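Local coordinates for immunoreactive 84kD antigen PG93 (PDB 5M11), which serves as an essential cell-surface component of the type-IX secretion system of Porphyromonas gingivalis and binds zinc and calcium ions, at residues V39-G44 / M304-D309; L16-K21 / D309-N314; V65-Y70 / K110-L115. All coordinates share one frame; numbering follows the deposited sequence.

Contact 1: residues V39-G44 / M304-D309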
loop_
_atom_site.group_PDB
_atom_site.type_symbol
_atom_site.label_atom_id
_atom_site.label_comp_id
_atom_site.label_asym_id
_atom_site.label_seq_id
_atom_site.Cartn_x
_atom_site.Cartn_y
_atom_site.Cartn_z
ATOM N N VAL A 39 -9.014 -2.985 -4.073
ATOM C CA VAL A 39 -8.458 -3.408 -5.352
ATOM C C VAL A 39 -9.593 -3.913 -6.220
ATOM O O VAL A 39 -10.271 -4.871 -5.853
ATOM C CB VAL A 39 -7.318 -4.449 -5.192
ATOM C CG1 VAL A 39 -6.691 -4.801 -6.541
ATOM C CG2 VAL A 39 -6.258 -3.948 -4.219
ATOM N N LEU A 40 -9.810 -3.248 -7.360
ATOM C CA LEU A 40 -10.846 -3.626 -8.312
ATOM C C LEU A 40 -10.311 -4.729 -9.185
ATOM O O LEU A 40 -9.123 -4.704 -9.512
ATOM C CB LEU A 40 -11.291 -2.406 -9.162
ATOM C CG LEU A 40 -12.318 -2.680 -10.275
ATOM C CD1 LEU A 40 -13.710 -2.818 -9.723
ATOM C CD2 LEU A 40 -12.254 -1.617 -11.349
ATOM N N TYR A 41 -11.165 -5.713 -9.542
ATOM C CA TYR A 41 -10.760 -6.819 -10.410
ATOM C C TYR A 41 -11.954 -7.426 -11.148
ATOM O O TYR A 41 -13.094 -7.316 -10.703
ATOM C CB TYR A 41 -9.960 -7.897 -9.647
ATOM C CG TYR A 41 -10.723 -8.690 -8.604
ATOM C CD1 TYR A 41 -11.405 -9.855 -8.948
ATOM C CD2 TYR A 41 -10.660 -8.346 -7.254
ATOM C CE1 TYR A 41 -12.071 -10.614 -7.990
ATOM C CE2 TYR A 41 -11.315 -9.103 -6.284
ATOM C CZ TYR A 41 -12.007 -10.246 -6.657
ATOM O OH TYR A 41 -12.640 -11.025 -5.723
ATOM N N SER A 42 -11.668 -8.039 -12.291
ATOM C CA SER A 42 -12.589 -8.702 -13.202
ATOM C C SER A 42 -12.466 -10.228 -13.041
ATOM O O SER A 42 -11.438 -10.691 -12.541
ATOM C CB SER A 42 -12.245 -8.292 -14.633
ATOM O OG SER A 42 -13.091 -8.894 -15.601
ATOM N N VAL A 43 -13.518 -11.001 -13.444
ATOM C CA VAL A 43 -13.592 -12.481 -13.454
ATOM C C VAL A 43 -14.528 -12.904 -14.598
ATOM O O VAL A 43 -15.658 -12.422 -14.670
ATOM C CB VAL A 43 -14.029 -13.166 -12.114
ATOM C CG1 VAL A 43 -13.904 -14.686 -12.208
ATOM C CG2 VAL A 43 -13.255 -12.654 -10.900
ATOM N N GLY A 44 -14.073 -13.818 -15.450
ATOM C CA GLY A 44 -14.885 -14.316 -16.559
ATOM C C GLY A 44 -16.016 -15.215 -16.100
ATOM O O GLY A 44 -15.867 -15.922 -15.100
ATOM N N MET A 304 -16.626 -19.246 -6.517
ATOM C CA MET A 304 -15.979 -18.618 -7.670
ATOM C C MET A 304 -14.472 -18.696 -7.467
ATOM O O MET A 304 -14.015 -18.470 -6.343
ATOM C CB MET A 304 -16.422 -17.156 -7.838
ATOM C CG MET A 304 -17.742 -16.974 -8.533
ATOM S SD MET A 304 -17.529 -16.885 -10.322
ATOM C CE MET A 304 -18.454 -18.379 -10.821
ATOM N N PRO A 305 -13.670 -19.000 -8.515
ATOM C CA PRO A 305 -12.224 -19.161 -8.295
ATOM C C PRO A 305 -11.409 -17.865 -8.426
ATOM O O PRO A 305 -11.731 -16.979 -9.222
ATOM C CB PRO A 305 -11.821 -20.182 -9.360
ATOM C CG PRO A 305 -13.073 -20.404 -10.233
ATOM C CD PRO A 305 -14.032 -19.328 -9.907
ATOM N N VAL A 306 -10.352 -17.752 -7.608
ATOM C CA VAL A 306 -9.451 -16.601 -7.614
ATOM C C VAL A 306 -8.051 -17.170 -7.857
ATOM O O VAL A 306 -7.407 -17.685 -6.939
ATOM C CB VAL A 306 -9.586 -15.723 -6.330
ATOM C CG1 VAL A 306 -8.425 -14.744 -6.178
ATOM C CG2 VAL A 306 -10.920 -14.973 -6.304
ATOM N N ALA A 307 -7.628 -17.160 -9.130
ATOM C CA ALA A 307 -6.326 -17.667 -9.558
ATOM C C ALA A 307 -5.216 -16.664 -9.214
ATOM O O ALA A 307 -4.038 -17.043 -9.162
ATOM C CB ALA A 307 -6.346 -17.950 -11.050
ATOM N N PHE A 308 -5.603 -15.391 -8.948
ATOM C CA PHE A 308 -4.684 -14.307 -8.597
ATOM C C PHE A 308 -3.943 -14.584 -7.308
ATOM O O PHE A 308 -4.568 -14.817 -6.266
ATOM C CB PHE A 308 -5.408 -12.964 -8.443
ATOM C CG PHE A 308 -6.339 -12.557 -9.555
ATOM C CD1 PHE A 308 -5.861 -11.874 -10.668
ATOM C CD2 PHE A 308 -7.709 -12.784 -9.456
ATOM C CE1 PHE A 308 -6.732 -11.452 -11.675
ATOM C CE2 PHE A 308 -8.577 -12.369 -10.465
ATOM C CZ PHE A 308 -8.085 -11.693 -11.559
ATOM N N ASP A 309 -2.613 -14.522 -7.376
ATOM C CA ASP A 309 -1.752 -14.672 -6.206
ATOM C C ASP A 309 -0.991 -13.374 -5.973
ATOM O O ASP A 309 -0.335 -12.877 -6.885
ATOM C CB ASP A 309 -0.794 -15.864 -6.325
ATOM C CG ASP A 309 0.138 -16.004 -5.134
ATOM O OD1 ASP A 309 -0.339 -16.415 -4.044
ATOM O OD2 ASP A 309 1.328 -15.668 -5.278
#
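Apolar side-chain packing, centred on Tyr41 and Phe308, joins strand 39-42 in the sheet 22-54 to the loop that leaves strand 302-303. The touching parts run at 139° to one another in end-to-end direction and stay well apart as backbones, with Val43 CA and Val306 CA 8.3 Å from each other, so side chains must bridge the gap. The two rings do most of this. Their centroids lie 5.7 Å apart and their planes are inclined at 59°, an oblique arrangement; the meeting point is Tyr41 CD1 against Phe308 CE2 at 4.1 Å. Tyr41 reaches it with CG held between its backbone N and carbonyl carbon (chi1 67°). The far end of the Phe308 ring also meets the backbone: Ser42 O sits at the ring edge, close to the ring plane, 3.6 Å from Phe308 CZ, where the weakly positive C-H rim suits a carbonyl oxygen. In sequence, the sheet 22-54 opens a series of seven four-stranded antiparallel sheets ending with 271-303, as expected of a seven-bladed beta-propeller, and the contact lies where the last blade's exit passes the first blade. Leu290 of that last blade is touched by Tyr41, Val43 and Met304 alike. A tyrosine fits here because it can be apolar along its ring and polar at its tip: Tyr41 OH hydrogen-bonds Thr22 OG1 in the first strand of its own blade while lying 4.3 Å from Val306 CG2. Farther along, the branched Val43 brings CG1 to 4.3 Å from Pro305 O, and Pro305 itself is exposed at the border of the contact. Phe308 also touches Ile19 and Ala51.

Contact 2: residues L16-K21 / D309-N314; sequences LLAIHK and DGPGDN
Ala18 pushes its methyl group into the bend of 309-314, with CB 4.0 Å from Pro311 CG, close to Pro311 O and facing the side-chain amide of Asn314. Both segments are linkers in a protein whose larger part is two seven-bladed beta-propellers, followed by a C-terminal beta domain: 16-21 leads from strand 13-16, which completes the last blade of the second propeller beside strand 655-660, into the first blade of the first, and 309-314 leads back from the first propeller to the second. Lacking secondary structure, they are joined by a hydrogen bond from Ala18 N to Asn314 OD1, 2.8 Å long with an N-H...O angle of 150°. The donor lies in the carbonyl plane, on a lone pair, and Asn314 brings its amide there with CG beside its own backbone N (chi1 -56°). The Leu17 and Asn314 side chains cross at about a right angle, Leu17 CD2 lying 3.8 Å from Asn314 OD1. Compact residues suit the passage of the two segments past each other. Gly310, without a side chain, passes with its CA 4.1 Å from Leu17 O, and the Pro311 ring lies against two successive carbonyls, CG 3.4 Å from Leu16 O and CD equally far from Leu17 O. The Asp313 side chain leaves the backbone away from 16-21; its OD2 is in a salt bridge with Lys345 NZ, about 4 Å from the zinc ligands Asp315 and His340. At the exposed end, His20 NE2 hydrogen-bonds a diethylene glycol molecule, probably from the crystallisation liquor, while His20 CD2 approaches Gly312 O at 3.5 Å.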
loop_
_atom_site.group_PDB
_atom_site.type_symbol
_atom_site.label_atom_id
_atom_site.label_comp_id
_atom_site.label_asym_id
_atom_site.label_seq_id
_atom_site.Cartn_x
_atom_site.Cartn_y
_atom_site.Cartn_z
ATOM N N LEU A 16 2.265 -4.432 -6.547
ATOM C CA LEU A 16 2.117 -5.786 -6.014
ATOM C C LEU A 16 1.046 -5.761 -4.882
ATOM O O LEU A 16 1.331 -5.807 -3.668
ATOM C CB LEU A 16 3.501 -6.308 -5.563
ATOM C CG LEU A 16 4.526 -6.590 -6.695
ATOM C CD1 LEU A 16 5.910 -6.596 -6.172
ATOM C CD2 LEU A 16 4.287 -7.973 -7.343
ATOM N N LEU A 17 -0.205 -5.630 -5.330
ATOM C CA LEU A 17 -1.380 -5.457 -4.485
ATOM C C LEU A 17 -2.060 -6.777 -4.148
ATOM O O LEU A 17 -1.945 -7.747 -4.900
ATOM C CB LEU A 17 -2.379 -4.467 -5.143
ATOM C CG LEU A 17 -1.877 -3.001 -5.230
ATOM C CD1 LEU A 17 -2.870 -2.103 -5.896
ATOM C CD2 LEU A 17 -1.524 -2.427 -3.852
ATOM N N ALA A 18 -2.748 -6.794 -2.987
ATOM C CA ALA A 18 -3.463 -7.922 -2.411
ATOM C C ALA A 18 -4.978 -7.971 -2.798
ATOM O O ALA A 18 -5.659 -6.941 -2.878
ATOM C CB ALA A 18 -3.325 -7.876 -0.899
ATOM N N ILE A 19 -5.500 -9.198 -2.988
ATOM C CA ILE A 19 -6.912 -9.393 -3.302
ATOM C C ILE A 19 -7.597 -9.722 -1.950
ATOM O O ILE A 19 -8.118 -8.798 -1.315
ATOM C CB ILE A 19 -7.090 -10.413 -4.465
ATOM C CG1 ILE A 19 -6.866 -9.693 -5.822
ATOM C CG2 ILE A 19 -8.443 -11.108 -4.459
ATOM C CD1 ILE A 19 -5.434 -9.790 -6.368
ATOM N N HIS A 20 -7.501 -10.966 -1.461
ATOM C CA HIS A 20 -8.015 -11.389 -0.153
ATOM C C HIS A 20 -9.585 -11.070 0.018
ATOM O O HIS A 20 -10.400 -11.645 -0.721
ATOM C CB HIS A 20 -7.091 -10.775 0.961
ATOM C CG HIS A 20 -7.435 -11.033 2.404
ATOM N ND1 HIS A 20 -8.266 -12.073 2.791
ATOM C CD2 HIS A 20 -7.046 -10.352 3.508
ATOM C CE1 HIS A 20 -8.368 -11.976 4.105
ATOM N NE2 HIS A 20 -7.649 -10.958 4.580
ATOM N N LYS A 21 -9.976 -10.192 0.981
ATOM C CA LYS A 21 -11.343 -9.888 1.434
ATOM C C LYS A 21 -12.240 -9.198 0.389
ATOM O O LYS A 21 -12.304 -7.971 0.374
ATOM C CB LYS A 21 -11.261 -9.025 2.710
ATOM C CG LYS A 21 -12.521 -8.978 3.565
ATOM C CD LYS A 21 -12.331 -7.949 4.665
ATOM C CE LYS A 21 -13.607 -7.561 5.361
ATOM N NZ LYS A 21 -13.455 -6.257 6.062
ATOM N N ASP A 309 -2.613 -14.522 -7.376
ATOM C CA ASP A 309 -1.752 -14.672 -6.206
ATOM C C ASP A 309 -0.991 -13.374 -5.973
ATOM O O ASP A 309 -0.335 -12.877 -6.885
ATOM C CB ASP A 309 -0.794 -15.864 -6.325
ATOM C CG ASP A 309 0.138 -16.004 -5.134
ATOM O OD1 ASP A 309 -0.339 -16.415 -4.044
ATOM O OD2 ASP A 309 1.328 -15.668 -5.278
ATOM N N GLY A 310 -1.132 -12.837 -4.762
ATOM C CA GLY A 310 -0.520 -11.594 -4.301
ATOM C C GLY A 310 -0.162 -11.640 -2.826
ATOM O O GLY A 310 -0.212 -12.717 -2.221
ATOM N N PRO A 311 0.220 -10.505 -2.196
ATOM C CA PRO A 311 0.529 -10.544 -0.754
ATOM C C PRO A 311 -0.710 -10.854 0.098
ATOM O O PRO A 311 -1.829 -10.692 -0.381
ATOM C CB PRO A 311 1.078 -9.140 -0.464
ATOM C CG PRO A 311 0.578 -8.296 -1.522
ATOM C CD PRO A 311 0.349 -9.140 -2.738
ATOM N N GLY A 312 -0.500 -11.323 1.330
ATOM C CA GLY A 312 -1.573 -11.637 2.274
ATOM C C GLY A 312 -2.428 -10.429 2.612
ATOM O O GLY A 312 -3.643 -10.552 2.773
ATOM N N ASP A 313 -1.774 -9.248 2.722
ATOM C CA ASP A 313 -2.332 -7.913 2.965
ATOM C C ASP A 313 -1.403 -6.871 2.317
ATOM O O ASP A 313 -0.373 -7.244 1.754
ATOM C CB ASP A 313 -2.562 -7.637 4.468
ATOM C CG ASP A 313 -1.394 -7.885 5.406
ATOM O OD1 ASP A 313 -1.639 -8.336 6.551
ATOM O OD2 ASP A 313 -0.248 -7.561 5.029
ATOM N N ASN A 314 -1.773 -5.585 2.355
ATOM C CA ASN A 314 -0.961 -4.531 1.737
ATOM C C ASN A 314 -0.161 -3.762 2.799
ATOM O O ASN A 314 0.089 -2.558 2.628
ATOM C CB ASN A 314 -1.842 -3.572 0.933
ATOM C CG ASN A 314 -2.698 -4.221 -0.127
ATOM O OD1 ASN A 314 -2.204 -4.925 -1.008
ATOM N ND2 ASN A 314 -3.986 -3.898 -0.127
#

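Contact 3: residues V65-Y70 / K110-L115; sequences VSSIAY and KTLNRL
Strand 65-71 and the start of strand 112-118 come nearest at Ala69 and Leu115, whose CA atoms are 6.7 Å apart, and the second segment turns a corner at Asn113 that brings Leu112 and Leu115 to bear on the first strand. Leu115 buries the most surface. With CG anti to the backbone N (chi1 178°), it extends across the strand: its CG lies 3.8 Å from Ala69 CB, and its CD2 branch reaches 3.8 Å from Ser67 OG and also meets the carbonyl carbon of Ile68. These are the first strands of consecutive four-stranded sheets, neighbouring blades of the N-terminal beta-propeller, so the leucines pack between blades. Small residues on 65-71 suit this approach: the methyl of Ala69 meets the branch point of Leu115, and Ser67 gives Leu112 CD2 its CB at 3.8 Å. Ser66 and Ser67 form a classic beta bulge opposite Tyr80, and both point their side chains toward 110-115. Tyr80 extends the same surface, touching Leu112 and donating a hydrogen bond from its OH to Lys110 O, while Ile68 turns the other way, onto Phe33 and Val35 of the preceding blade.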
loop_
_atom_site.group_PDB
_atom_site.type_symbol
_atom_site.label_atom_id
_atom_site.label_comp_id
_atom_site.label_asym_id
_atom_site.label_seq_id
_atom_site.Cartn_x
_atom_site.Cartn_y
_atom_site.Cartn_z
ATOM N N VAL A 65 -10.772 1.670 -4.122
ATOM C CA VAL A 65 -12.151 1.564 -4.592
ATOM C C VAL A 65 -13.071 1.334 -3.369
ATOM O O VAL A 65 -12.812 0.449 -2.558
ATOM C CB VAL A 65 -12.297 0.481 -5.690
ATOM C CG1 VAL A 65 -13.728 0.391 -6.185
ATOM C CG2 VAL A 65 -11.352 0.758 -6.853
ATOM N N SER A 66 -14.103 2.192 -3.226
ATOM C CA SER A 66 -15.086 2.226 -2.147
ATOM C C SER A 66 -16.421 1.583 -2.559
ATOM O O SER A 66 -17.235 1.287 -1.687
ATOM C CB SER A 66 -15.312 3.676 -1.716
ATOM O OG SER A 66 -16.284 3.853 -0.697
ATOM N N SER A 67 -16.664 1.385 -3.863
ATOM C CA SER A 67 -17.893 0.790 -4.424
ATOM C C SER A 67 -17.886 0.833 -5.961
ATOM O O SER A 67 -17.188 1.655 -6.561
ATOM C CB SER A 67 -19.133 1.521 -3.915
ATOM O OG SER A 67 -20.306 0.962 -4.469
ATOM N N ILE A 68 -18.719 -0.012 -6.588
ATOM C CA ILE A 68 -18.871 -0.088 -8.045
ATOM C C ILE A 68 -20.316 -0.407 -8.450
ATOM O O ILE A 68 -21.082 -0.950 -7.650
ATOM C CB ILE A 68 -17.904 -1.136 -8.661
ATOM C CG1 ILE A 68 -17.861 -2.451 -7.834
ATOM C CG2 ILE A 68 -16.514 -0.539 -8.894
ATOM C CD1 ILE A 68 -17.204 -3.682 -8.572
ATOM N N ALA A 69 -20.675 -0.093 -9.703
ATOM C CA ALA A 69 -21.979 -0.448 -10.284
ATOM C C ALA A 69 -21.915 -0.376 -11.818
ATOM O O ALA A 69 -21.091 0.367 -12.358
ATOM C CB ALA A 69 -23.091 0.425 -9.736
ATOM N N TYR A 70 -22.750 -1.177 -12.516
ATOM C CA TYR A 70 -22.748 -1.285 -13.972
ATOM C C TYR A 70 -23.997 -0.683 -14.601
ATOM O O TYR A 70 -25.105 -0.873 -14.113
ATOM C CB TYR A 70 -22.612 -2.770 -14.366
ATOM C CG TYR A 70 -22.668 -3.090 -15.848
ATOM C CD1 TYR A 70 -21.566 -2.859 -16.677
ATOM C CD2 TYR A 70 -23.779 -3.716 -16.403
ATOM C CE1 TYR A 70 -21.606 -3.171 -18.038
ATOM C CE2 TYR A 70 -23.835 -4.025 -17.760
ATOM C CZ TYR A 70 -22.747 -3.746 -18.579
ATOM O OH TYR A 70 -22.802 -4.092 -19.917
ATOM N N LYS A 110 -16.801 11.661 2.508
ATOM C CA LYS A 110 -16.893 11.013 1.197
ATOM C C LYS A 110 -17.592 9.663 1.284
ATOM O O LYS A 110 -17.864 9.038 0.251
ATOM C CB LYS A 110 -15.491 10.834 0.567
ATOM C CG LYS A 110 -14.576 12.062 0.610
ATOM C CD LYS A 110 -14.939 13.133 -0.394
ATOM C CE LYS A 110 -14.056 14.331 -0.191
ATOM N NZ LYS A 110 -14.359 15.409 -1.165
ATOM N N THR A 111 -17.923 9.224 2.502
ATOM C CA THR A 111 -18.580 7.934 2.712
ATOM C C THR A 111 -19.724 7.758 1.740
ATOM O O THR A 111 -20.520 8.674 1.573
ATOM C CB THR A 111 -19.066 7.852 4.156
ATOM O OG1 THR A 111 -17.926 7.927 5.007
ATOM C CG2 THR A 111 -19.904 6.596 4.451
ATOM N N LEU A 112 -19.785 6.604 1.075
ATOM C CA LEU A 112 -20.900 6.282 0.172
ATOM C C LEU A 112 -21.780 5.234 0.828
ATOM O O LEU A 112 -21.283 4.283 1.425
ATOM C CB LEU A 112 -20.405 5.807 -1.202
ATOM C CG LEU A 112 -21.418 5.824 -2.327
ATOM C CD1 LEU A 112 -21.414 7.135 -3.048
ATOM C CD2 LEU A 112 -21.111 4.722 -3.316
ATOM N N ASN A 113 -23.079 5.419 0.732
ATOM C CA ASN A 113 -24.073 4.524 1.310
ATOM C C ASN A 113 -24.806 3.783 0.195
ATOM O O ASN A 113 -25.132 2.610 0.362
ATOM C CB ASN A 113 -25.057 5.315 2.204
ATOM C CG ASN A 113 -24.403 6.230 3.234
ATOM O OD1 ASN A 113 -23.522 5.835 4.027
ATOM N ND2 ASN A 113 -24.827 7.484 3.249
ATOM N N ARG A 114 -25.057 4.454 -0.952
ATOM C CA ARG A 114 -25.751 3.832 -2.085
ATOM C C ARG A 114 -25.249 4.375 -3.428
ATOM O O ARG A 114 -25.067 5.586 -3.594
ATOM C CB ARG A 114 -27.286 4.014 -1.964
ATOM C CG ARG A 114 -28.125 3.207 -2.960
ATOM C CD ARG A 114 -28.117 1.708 -2.706
ATOM N NE ARG A 114 -28.836 1.321 -1.486
ATOM C CZ ARG A 114 -28.627 0.184 -0.820
ATOM N NH1 ARG A 114 -27.717 -0.682 -1.240
ATOM N NH2 ARG A 114 -29.333 -0.096 0.267
ATOM N N LEU A 115 -25.016 3.457 -4.375
ATOM C CA LEU A 115 -24.628 3.747 -5.752
ATOM C C LEU A 115 -25.669 3.085 -6.603
ATOM O O LEU A 115 -25.585 1.894 -6.877
ATOM C CB LEU A 115 -23.201 3.250 -6.050
ATOM C CG LEU A 115 -22.570 3.387 -7.451
ATOM C CD1 LEU A 115 -22.952 4.677 -8.146
ATOM C CD2 LEU A 115 -21.057 3.273 -7.358
#

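Contacts 1 and 2 share Asp309 and touch directly, Phe308 CB meeting Ile19 CD1 at 3.8 Å, so the two form one continuous patch along the linker between the propellers. Contact 1 is partly buried and rests on side-chain packing between the first blade and the loop that leaves the last blade of the same propeller. Contact 2, also partly buried but nearer the centre of the chain, joins two linkers by close backbone approach and a hydrogen bond, beside a zinc site. Contact 3 lies toward the surface, away from the known metal sites, and packs leucines against alanine and serine between two consecutive blades. Leu40 CD1 against Ile68 CG2, 3.7 Å apart, connects contacts 1 and 3.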